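Local structure of trimethylamine-N-oxide reductase (Haemophilus influenzae, 7L5I) at residues A[199-209]-A[234-243]; A[392-400]-A[600-608]. The protein probably reduces S- or N-oxides such as trimethylamine N-oxide at a molybdenum centre carried by two pterin guanosine dinucleotides. One frame throughout, in Å; residues are numbered along the deposited sequence. Where two conformers were deposited one is given.

Interaction 1 of 2, residues A[199-209]-A[234-243]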
loop_
_atom_site.group_PDB
_atom_site.type_symbol
_atom_site.label_atom_id
_atom_site.label_comp_id
_atom_site.label_asym_id
_atom_site.label_seq_id
_atom_site.Cartn_x
_atom_site.Cartn_y
_atom_site.Cartn_z
ATOM N N TRP A 199 -8.471 8.407 -19.038
ATOM C CA TRP A 199 -9.172 9.511 -18.380
ATOM C C TRP A 199 -9.829 10.459 -19.383
ATOM O O TRP A 199 -10.840 11.073 -19.069
ATOM C CB TRP A 199 -8.201 10.300 -17.500
ATOM C CG TRP A 199 -8.395 10.094 -16.021
ATOM C CD1 TRP A 199 -7.529 9.494 -15.149
ATOM C CD2 TRP A 199 -9.541 10.489 -15.246
ATOM N NE1 TRP A 199 -8.069 9.503 -13.874
ATOM C CE2 TRP A 199 -9.290 10.123 -13.914
ATOM C CE3 TRP A 199 -10.740 11.143 -15.556
ATOM C CZ2 TRP A 199 -10.216 10.371 -12.887
ATOM C CZ3 TRP A 199 -11.641 11.408 -14.534
ATOM C CH2 TRP A 199 -11.378 11.001 -13.231
ATOM N N GLU A 200 -9.267 10.612 -20.591
ATOM C CA GLU A 200 -9.950 11.448 -21.577
ATOM C C GLU A 200 -11.299 10.850 -21.959
ATOM O O GLU A 200 -12.261 11.588 -22.217
ATOM C CB GLU A 200 -9.091 11.633 -22.830
ATOM C CG GLU A 200 -7.787 12.396 -22.570
ATOM C CD GLU A 200 -7.995 13.859 -22.137
ATOM O OE1 GLU A 200 -9.109 14.400 -22.315
ATOM O OE2 GLU A 200 -7.026 14.477 -21.631
ATOM N N SER A 201 -11.395 9.523 -21.983
ATOM C CA SER A 201 -12.675 8.866 -22.241
ATOM C C SER A 201 -13.657 9.101 -21.096
ATOM O O SER A 201 -14.849 9.309 -21.334
ATOM C CB SER A 201 -12.428 7.378 -22.471
ATOM O OG SER A 201 -13.613 6.631 -22.704
ATOM N N ILE A 202 -13.177 9.036 -19.843
ATOM C CA ILE A 202 -14.038 9.325 -18.700
ATOM C C ILE A 202 -14.566 10.761 -18.797
ATOM O O ILE A 202 -15.769 11.016 -18.659
ATOM C CB ILE A 202 -13.274 9.126 -17.377
ATOM C CG1 ILE A 202 -12.675 7.719 -17.253
ATOM C CG2 ILE A 202 -14.183 9.409 -16.173
ATOM C CD1 ILE A 202 -13.616 6.612 -17.548
ATOM N N LEU A 203 -13.666 11.718 -19.032
ATOM C CA LEU A 203 -14.080 13.116 -19.056
ATOM C C LEU A 203 -15.149 13.349 -20.105
ATOM O O LEU A 203 -16.110 14.078 -19.877
ATOM C CB LEU A 203 -12.877 14.015 -19.346
ATOM C CG LEU A 203 -11.784 14.231 -18.314
ATOM C CD1 LEU A 203 -10.755 15.221 -18.859
ATOM C CD2 LEU A 203 -12.378 14.747 -17.029
ATOM N N GLU A 204 -14.993 12.728 -21.263
ATOM C CA GLU A 204 -15.882 12.941 -22.387
ATOM C C GLU A 204 -17.184 12.174 -22.239
ATOM O O GLU A 204 -18.250 12.689 -22.595
ATOM C CB GLU A 204 -15.121 12.522 -23.658
ATOM C CG GLU A 204 -15.878 12.633 -24.945
ATOM C CD GLU A 204 -15.021 12.222 -26.134
ATOM O OE1 GLU A 204 -14.270 11.228 -26.016
ATOM O OE2 GLU A 204 -15.083 12.902 -27.179
ATOM N N SER A 205 -17.136 10.954 -21.700
ATOM C CA SER A 205 -18.258 10.046 -21.808
ATOM C C SER A 205 -18.869 9.571 -20.502
ATOM O O SER A 205 -19.994 9.075 -20.547
ATOM C CB SER A 205 -17.862 8.787 -22.608
ATOM O OG SER A 205 -17.644 9.115 -23.966
ATOM N N SER A 206 -18.180 9.676 -19.354
ATOM C CA SER A 206 -18.793 9.230 -18.107
ATOM C C SER A 206 -19.748 10.287 -17.553
ATOM O O SER A 206 -19.370 11.443 -17.364
ATOM C CB SER A 206 -17.749 8.926 -17.034
ATOM O OG SER A 206 -16.869 7.875 -17.415
ATOM N N ASP A 207 -20.977 9.873 -17.256
ATOM C CA ASP A 207 -21.906 10.746 -16.542
ATOM C C ASP A 207 -21.719 10.683 -15.030
ATOM O O ASP A 207 -22.001 11.659 -14.323
ATOM C CB ASP A 207 -23.343 10.349 -16.866
ATOM C CG ASP A 207 -23.658 10.470 -18.330
ATOM O OD1 ASP A 207 -23.407 11.566 -18.891
ATOM O OD2 ASP A 207 -24.172 9.470 -18.906
ATOM N N ILE A 208 -21.309 9.523 -14.521
ATOM C CA ILE A 208 -21.140 9.281 -13.100
ATOM C C ILE A 208 -19.830 8.537 -12.912
ATOM O O ILE A 208 -19.582 7.552 -13.621
ATOM C CB ILE A 208 -22.287 8.445 -12.502
ATOM C CG1 ILE A 208 -23.648 9.066 -12.808
ATOM C CG2 ILE A 208 -22.094 8.238 -10.984
ATOM C CD1 ILE A 208 -24.817 8.180 -12.348
ATOM N N ILE A 209 -19.028 8.960 -11.944
ATOM C CA ILE A 209 -17.955 8.120 -11.419
ATOM C C ILE A 209 -18.255 7.828 -9.960
ATOM O O ILE A 209 -18.612 8.727 -9.193
ATOM C CB ILE A 209 -16.559 8.737 -11.598
ATOM C CG1 ILE A 209 -16.373 10.026 -10.817
ATOM C CG2 ILE A 209 -16.292 8.996 -13.091
ATOM C CD1 ILE A 209 -14.977 10.657 -11.047
ATOM N N TYR A 234 -6.908 15.195 -13.261
ATOM C CA TYR A 234 -8.071 14.694 -13.993
ATOM C C TYR A 234 -9.307 14.640 -13.109
ATOM O O TYR A 234 -10.412 14.976 -13.557
ATOM C CB TYR A 234 -7.790 13.313 -14.590
ATOM C CG TYR A 234 -7.142 13.351 -15.957
ATOM C CD1 TYR A 234 -7.832 13.864 -17.054
ATOM C CD2 TYR A 234 -5.865 12.828 -16.153
ATOM C CE1 TYR A 234 -7.253 13.899 -18.313
ATOM C CE2 TYR A 234 -5.278 12.856 -17.411
ATOM C CZ TYR A 234 -5.976 13.385 -18.482
ATOM O OH TYR A 234 -5.385 13.391 -19.725
ATOM N N PHE A 235 -9.159 14.235 -11.840
ATOM C CA PHE A 235 -10.309 14.255 -10.940
ATOM C C PHE A 235 -10.852 15.672 -10.785
ATOM O O PHE A 235 -12.073 15.888 -10.739
ATOM C CB PHE A 235 -9.929 13.682 -9.581
ATOM C CG PHE A 235 -10.043 12.169 -9.504
ATOM C CD1 PHE A 235 -11.281 11.566 -9.461
ATOM C CD2 PHE A 235 -8.903 11.377 -9.476
ATOM C CE1 PHE A 235 -11.404 10.200 -9.398
ATOM C CE2 PHE A 235 -9.005 9.998 -9.419
ATOM C CZ PHE A 235 -10.264 9.397 -9.387
ATOM N N LYS A 236 -9.955 16.651 -10.685
ATOM C CA LYS A 236 -10.378 18.048 -10.582
ATOM C C LYS A 236 -11.112 18.494 -11.841
ATOM O O LYS A 236 -12.117 19.214 -11.761
ATOM C CB LYS A 236 -9.164 18.939 -10.312
ATOM C CG LYS A 236 -8.527 18.718 -8.929
ATOM C CD LYS A 236 -9.295 19.429 -7.833
ATOM C CE LYS A 236 -9.072 20.925 -7.916
ATOM N NZ LYS A 236 -9.739 21.597 -6.780
ATOM N N LYS A 237 -10.614 18.095 -13.017
ATOM C CA LYS A 237 -11.297 18.439 -14.255
ATOM C C LYS A 237 -12.676 17.818 -14.300
ATOM O O LYS A 237 -13.644 18.446 -14.777
ATOM C CB LYS A 237 -10.488 17.970 -15.460
ATOM C CG LYS A 237 -9.247 18.754 -15.738
ATOM C CD LYS A 237 -8.677 18.337 -17.084
ATOM C CE LYS A 237 -7.243 18.791 -17.248
ATOM N NZ LYS A 237 -6.354 17.658 -17.672
ATOM N N PHE A 238 -12.792 16.564 -13.855
ATOM C CA PHE A 238 -14.095 15.921 -13.887
ATOM C C PHE A 238 -15.051 16.659 -12.971
ATOM O O PHE A 238 -16.215 16.894 -13.334
ATOM C CB PHE A 238 -14.014 14.455 -13.506
ATOM C CG PHE A 238 -15.286 13.691 -13.778
ATOM C CD1 PHE A 238 -15.490 13.089 -15.013
ATOM C CD2 PHE A 238 -16.260 13.569 -12.826
ATOM C CE1 PHE A 238 -16.635 12.375 -15.271
ATOM C CE2 PHE A 238 -17.429 12.853 -13.092
ATOM C CZ PHE A 238 -17.616 12.269 -14.306
ATOM N N GLN A 239 -14.583 17.033 -11.777
ATOM C CA GLN A 239 -15.423 17.809 -10.875
ATOM C C GLN A 239 -15.868 19.107 -11.535
ATOM O O GLN A 239 -17.041 19.494 -11.454
ATOM C CB GLN A 239 -14.686 18.131 -9.573
ATOM C CG GLN A 239 -15.567 18.948 -8.590
ATOM C CD GLN A 239 -14.787 19.905 -7.702
ATOM O OE1 GLN A 239 -13.569 20.039 -7.829
ATOM N NE2 GLN A 239 -15.491 20.577 -6.789
ATOM N N ALA A 240 -14.923 19.813 -12.161
ATOM C CA ALA A 240 -15.217 21.116 -12.746
ATOM C C ALA A 240 -16.181 21.014 -13.906
ATOM O O ALA A 240 -16.832 22.008 -14.244
ATOM C CB ALA A 240 -13.925 21.792 -13.198
ATOM N N SER A 241 -16.304 19.831 -14.515
ATOM C CA SER A 241 -17.288 19.622 -15.565
ATOM C C SER A 241 -18.707 19.501 -15.021
ATOM O O SER A 241 -19.662 19.489 -15.810
ATOM C CB SER A 241 -16.925 18.366 -16.367
ATOM O OG SER A 241 -17.401 17.216 -15.703
ATOM N N GLY A 242 -18.882 19.435 -13.708
ATOM C CA GLY A 242 -20.201 19.374 -13.138
ATOM C C GLY A 242 -20.834 18.010 -13.122
ATOM O O GLY A 242 -21.970 17.879 -12.652
ATOM N N LYS A 243 -20.147 16.981 -13.614
ATOM C CA LYS A 243 -20.748 15.654 -13.615
ATOM C C LYS A 243 -20.632 15.018 -12.238
ATOM O O LYS A 243 -19.948 15.520 -11.358
ATOM C CB LYS A 243 -20.126 14.812 -14.723
ATOM C CG LYS A 243 -20.537 15.411 -16.080
ATOM C CD LYS A 243 -20.308 14.517 -17.256
ATOM C CE LYS A 243 -18.876 14.539 -17.647
ATOM N NZ LYS A 243 -18.644 13.639 -18.823
HETATM O O HOH W 1 -8.462 17.002 -20.085
#
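Lys243 reaches across to the C-terminal end of helix 199-205, where NZ donates to Leu203 O at 2.8 Å and to Ser206 O at 2.7 Å. It stands above both carbonyl planes, 46° out of the first, and a bend at chi3 (-79°) turns the end of the chain toward the helix. Leu203 O, near the negative end of the helix dipole, and Ser206 O, just past the helix, probably suit an ammonium group well. At the other end of the contact Tyr234 OH donates to Glu200 OE2 at 2.7 Å, meeting the carboxylate from above its plane. A water bound to OE2 leads on, through a weak bond, to Lys237 NZ.

Between these polar ends lies an aromatic cluster. The five-membered ring of Trp199 and the Tyr234 ring are nearly parallel (3°) but slid so far apart that each puts its CB over the other's face; Tyr234 CB comes to 3.4 Å from Trp199 CD2. The six-membered ring of Trp199 turns its edge to the face of Phe235 in a T-shaped pair, CZ2 lying 3.6 Å from Phe235 CZ. Leu203 splits its methyls, CD1 at the edge of Tyr234 and CD2 beside the Phe238 backbone. Ile209 lays CD1 over a face of Phe238, 3.6 Å from Phe238 CD2.

Helix 199-205 and the 234-240 part of helix 230-240 run almost parallel, their axes 10.1 Å apart at closest approach. Strand 208-212, helix 230-240 and strand 244-249 form a beta-alpha-beta crossover in a parallel sheet, with helix 199-205 preceding its first strand, as in a Rossmann-like alpha/beta domain.

Interaction 2 of 2, residues A[392-400]-A[600-608]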
loop_
_atom_site.group_PDB
_atom_site.type_symbol
_atom_site.label_atom_id
_atom_site.label_comp_id
_atom_site.label_asym_id
_atom_site.label_seq_id
_atom_site.Cartn_x
_atom_site.Cartn_y
_atom_site.Cartn_z
ATOM N N GLY A 392 -5.057 5.401 -15.518
ATOM C CA GLY A 392 -5.898 6.052 -16.484
ATOM C C GLY A 392 -5.285 7.238 -17.182
ATOM O O GLY A 392 -5.784 7.643 -18.229
ATOM N N VAL A 393 -4.219 7.812 -16.636
ATOM C CA VAL A 393 -3.548 8.886 -17.369
ATOM C C VAL A 393 -2.991 8.294 -18.651
ATOM O O VAL A 393 -2.291 7.265 -18.600
ATOM C CB VAL A 393 -2.437 9.519 -16.526
ATOM C CG1 VAL A 393 -1.683 10.574 -17.340
ATOM C CG2 VAL A 393 -3.062 10.140 -15.287
ATOM N N PRO A 394 -3.278 8.869 -19.812
ATOM C CA PRO A 394 -2.925 8.181 -21.059
ATOM C C PRO A 394 -1.440 7.840 -21.155
ATOM O O PRO A 394 -0.566 8.658 -20.858
ATOM C CB PRO A 394 -3.349 9.179 -22.137
ATOM C CG PRO A 394 -4.472 9.966 -21.530
ATOM C CD PRO A 394 -4.083 10.087 -20.054
ATOM N N THR A 395 -1.167 6.626 -21.636
ATOM C CA THR A 395 0.196 6.145 -21.774
ATOM C C THR A 395 0.948 6.926 -22.843
ATOM O O THR A 395 0.509 7.001 -23.997
ATOM C CB THR A 395 0.199 4.660 -22.130
ATOM O OG1 THR A 395 -0.641 3.934 -21.218
ATOM C CG2 THR A 395 1.618 4.114 -22.087
ATOM N N ALA A 396 2.114 7.453 -22.482
ATOM C CA ALA A 396 2.891 8.243 -23.424
ATOM C C ALA A 396 3.665 7.334 -24.367
ATOM O O ALA A 396 3.913 6.152 -24.082
ATOM C CB ALA A 396 3.865 9.164 -22.692
ATOM N N THR A 397 4.064 7.907 -25.500
ATOM C CA THR A 397 4.956 7.229 -26.430
ATOM C C THR A 397 6.393 7.639 -26.148
ATOM O O THR A 397 6.761 8.812 -26.312
ATOM C CB THR A 397 4.576 7.559 -27.878
ATOM O OG1 THR A 397 3.211 7.156 -28.080
ATOM C CG2 THR A 397 5.485 6.813 -28.835
ATOM N N GLY A 398 7.194 6.686 -25.730
ATOM C CA GLY A 398 8.576 6.972 -25.422
ATOM C C GLY A 398 9.312 5.694 -25.127
ATOM O O GLY A 398 9.212 4.728 -25.885
ATOM N N GLY A 399 10.041 5.681 -24.020
ATOM C CA GLY A 399 10.719 4.472 -23.569
ATOM C C GLY A 399 10.712 4.444 -22.059
ATOM O O GLY A 399 10.428 5.454 -21.399
ATOM N N ILE A 400 10.968 3.261 -21.515
ATOM C CA ILE A 400 10.951 3.033 -20.076
ATOM C C ILE A 400 12.357 2.634 -19.643
ATOM O O ILE A 400 12.973 1.737 -20.240
ATOM C CB ILE A 400 9.936 1.943 -19.687
ATOM C CG1 ILE A 400 8.516 2.346 -20.115
ATOM C CG2 ILE A 400 10.000 1.691 -18.190
ATOM C CD1 ILE A 400 7.548 1.237 -19.977
ATOM N N PHE A 600 7.623 12.982 -22.402
ATOM C CA PHE A 600 7.039 12.370 -23.586
ATOM C C PHE A 600 5.587 12.813 -23.695
ATOM O O PHE A 600 5.008 13.330 -22.744
ATOM C CB PHE A 600 7.085 10.847 -23.492
ATOM C CG PHE A 600 8.454 10.275 -23.284
ATOM C CD1 PHE A 600 9.455 10.458 -24.228
ATOM C CD2 PHE A 600 8.740 9.530 -22.163
ATOM C CE1 PHE A 600 10.711 9.922 -24.039
ATOM C CE2 PHE A 600 9.992 8.994 -21.975
ATOM C CZ PHE A 600 10.983 9.191 -22.922
ATOM N N GLU A 601 4.976 12.549 -24.849
ATOM C CA GLU A 601 3.595 12.927 -25.108
ATOM C C GLU A 601 2.763 11.687 -25.403
ATOM O O GLU A 601 3.266 10.711 -25.947
ATOM C CB GLU A 601 3.488 13.896 -26.296
ATOM C CG GLU A 601 4.087 15.262 -26.054
ATOM C CD GLU A 601 4.115 16.101 -27.319
ATOM O OE1 GLU A 601 4.266 15.516 -28.418
ATOM O OE2 GLU A 601 3.981 17.340 -27.218
ATOM N N ALA A 602 1.487 11.736 -25.024
ATOM C CA ALA A 602 0.546 10.671 -25.363
ATOM C C ALA A 602 -0.099 10.942 -26.719
ATOM O O ALA A 602 -0.519 12.063 -27.008
ATOM C CB ALA A 602 -0.548 10.568 -24.310
ATOM N N GLY A 603 -0.211 9.896 -27.523
ATOM C CA GLY A 603 -0.873 9.985 -28.807
ATOM C C GLY A 603 -2.369 9.735 -28.735
ATOM O O GLY A 603 -2.949 9.420 -27.691
ATOM N N GLU A 604 -2.994 9.822 -29.908
ATOM C CA GLU A 604 -4.443 9.696 -29.973
ATOM C C GLU A 604 -4.909 8.306 -29.556
ATOM O O GLU A 604 -5.950 8.176 -28.901
ATOM C CB GLU A 604 -4.938 10.029 -31.378
ATOM C CG GLU A 604 -5.140 11.520 -31.608
ATOM C CD GLU A 604 -5.989 12.163 -30.515
ATOM O OE1 GLU A 604 -6.933 11.506 -30.016
ATOM O OE2 GLU A 604 -5.685 13.311 -30.127
ATOM N N ALA A 605 -4.149 7.256 -29.881
ATOM C CA ALA A 605 -4.606 5.921 -29.499
ATOM C C ALA A 605 -4.682 5.782 -27.977
ATOM O O ALA A 605 -5.683 5.301 -27.429
ATOM C CB ALA A 605 -3.701 4.853 -30.083
ATOM N N ALA A 606 -3.637 6.223 -27.278
ATOM C CA ALA A 606 -3.652 6.153 -25.816
ATOM C C ALA A 606 -4.755 7.020 -25.229
ATOM O O ALA A 606 -5.370 6.653 -24.218
ATOM C CB ALA A 606 -2.294 6.575 -25.272
ATOM N N LYS A 607 -5.006 8.193 -25.811
ATOM C CA LYS A 607 -6.047 9.054 -25.254
ATOM C C LYS A 607 -7.432 8.444 -25.426
ATOM O O LYS A 607 -8.343 8.759 -24.658
ATOM C CB LYS A 607 -5.993 10.432 -25.906
ATOM C CG LYS A 607 -4.833 11.281 -25.434
ATOM C CD LYS A 607 -4.664 12.494 -26.319
ATOM C CE LYS A 607 -3.561 13.402 -25.816
ATOM N NZ LYS A 607 -3.236 14.416 -26.852
ATOM N N LYS A 608 -7.605 7.561 -26.413
ATOM C CA LYS A 608 -8.904 6.957 -26.682
ATOM C C LYS A 608 -9.035 5.524 -26.172
ATOM O O LYS A 608 -10.067 4.891 -26.420
ATOM C CB LYS A 608 -9.153 6.965 -28.203
ATOM C CG LYS A 608 -9.319 8.380 -28.761
ATOM C CD LYS A 608 -9.164 8.371 -30.269
ATOM C CE LYS A 608 -9.910 9.515 -30.927
ATOM N NZ LYS A 608 -10.578 9.010 -32.155
HETATM O O HOH W 2 0.912 7.338 -26.627
HETATM O O HOH W 3 -3.851 5.070 -22.458
HETATM O O HOH W 4 6.465 11.420 -27.045
#
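Phe600 lays one face of its ring on the glycine backbone of 392-400: Gly398 CA sits 3.8 Å from the ring centroid, close to the normal, in a CH-pi contact, and Gly399 N lies over the same face farther along. Toward the far end of the ring Gly399 O comes within 3.6 Å of Phe600 CE2. Phe600 CG stands anti to its own carbonyl carbon (chi1 -57°), which carries the ring along Gly398 and Gly399, while CB stays beside the methyl of Ala396. With no side chain at Gly398, the ring can lie directly on the main chain.

The segments then run antiparallel past each other. Thr397 N donates to Glu601 O at 2.9 Å in a nearly straight bond (172° at the hydrogen), and Ala396 and Ala602 bring their CA atoms to 3.9 Å. Beyond them Pro394 CB packs on Ala602 CB at 3.8 Å, and its CG meets Lys607 CG. The methyl of Ala606 faces Thr395 O. Gly603 occupies the N-cap position of helix 604-608.

Three waters add to the polar pairing. One joins Thr395 O, Thr397 OG1 and Gly603 N, lying 2.9 Å from the last; a second bridges Thr395 N and Ala606 O, and a third accepts from Glu601 N while donating to Thr397 O at 2.7 Å. One direct bond between the segments, several water bridges and small apolar side chains imply a hydrated surface seam, in which backbone groups supply most of the polar recognition and ordered waters link a loop to the approach and first turn of a short helix.

Overall arrangement
Interactions 1 and 2 follow each other along the chain, the first closing before the second opens, and their centres lie about 19 Å apart on the same side of the chain's centre. Interaction 1 joins two helices packed on the parallel sheet that includes strands 208-212 and 244-249, whereas interaction 2 pairs a loop following strand 381-383, an edge strand of that sheet, with residues brought in from 200 positions later. They meet directly: Trp199 N is 2.9 Å from Gly392 O, a probable hydrogen bond, and Tyr234 packs against Val393 and Pro394. The 600-608 segment is thereby joined to the alpha/beta domain's helices through the 392-400 loop, and also directly, Glu200 packing on Lys607 O.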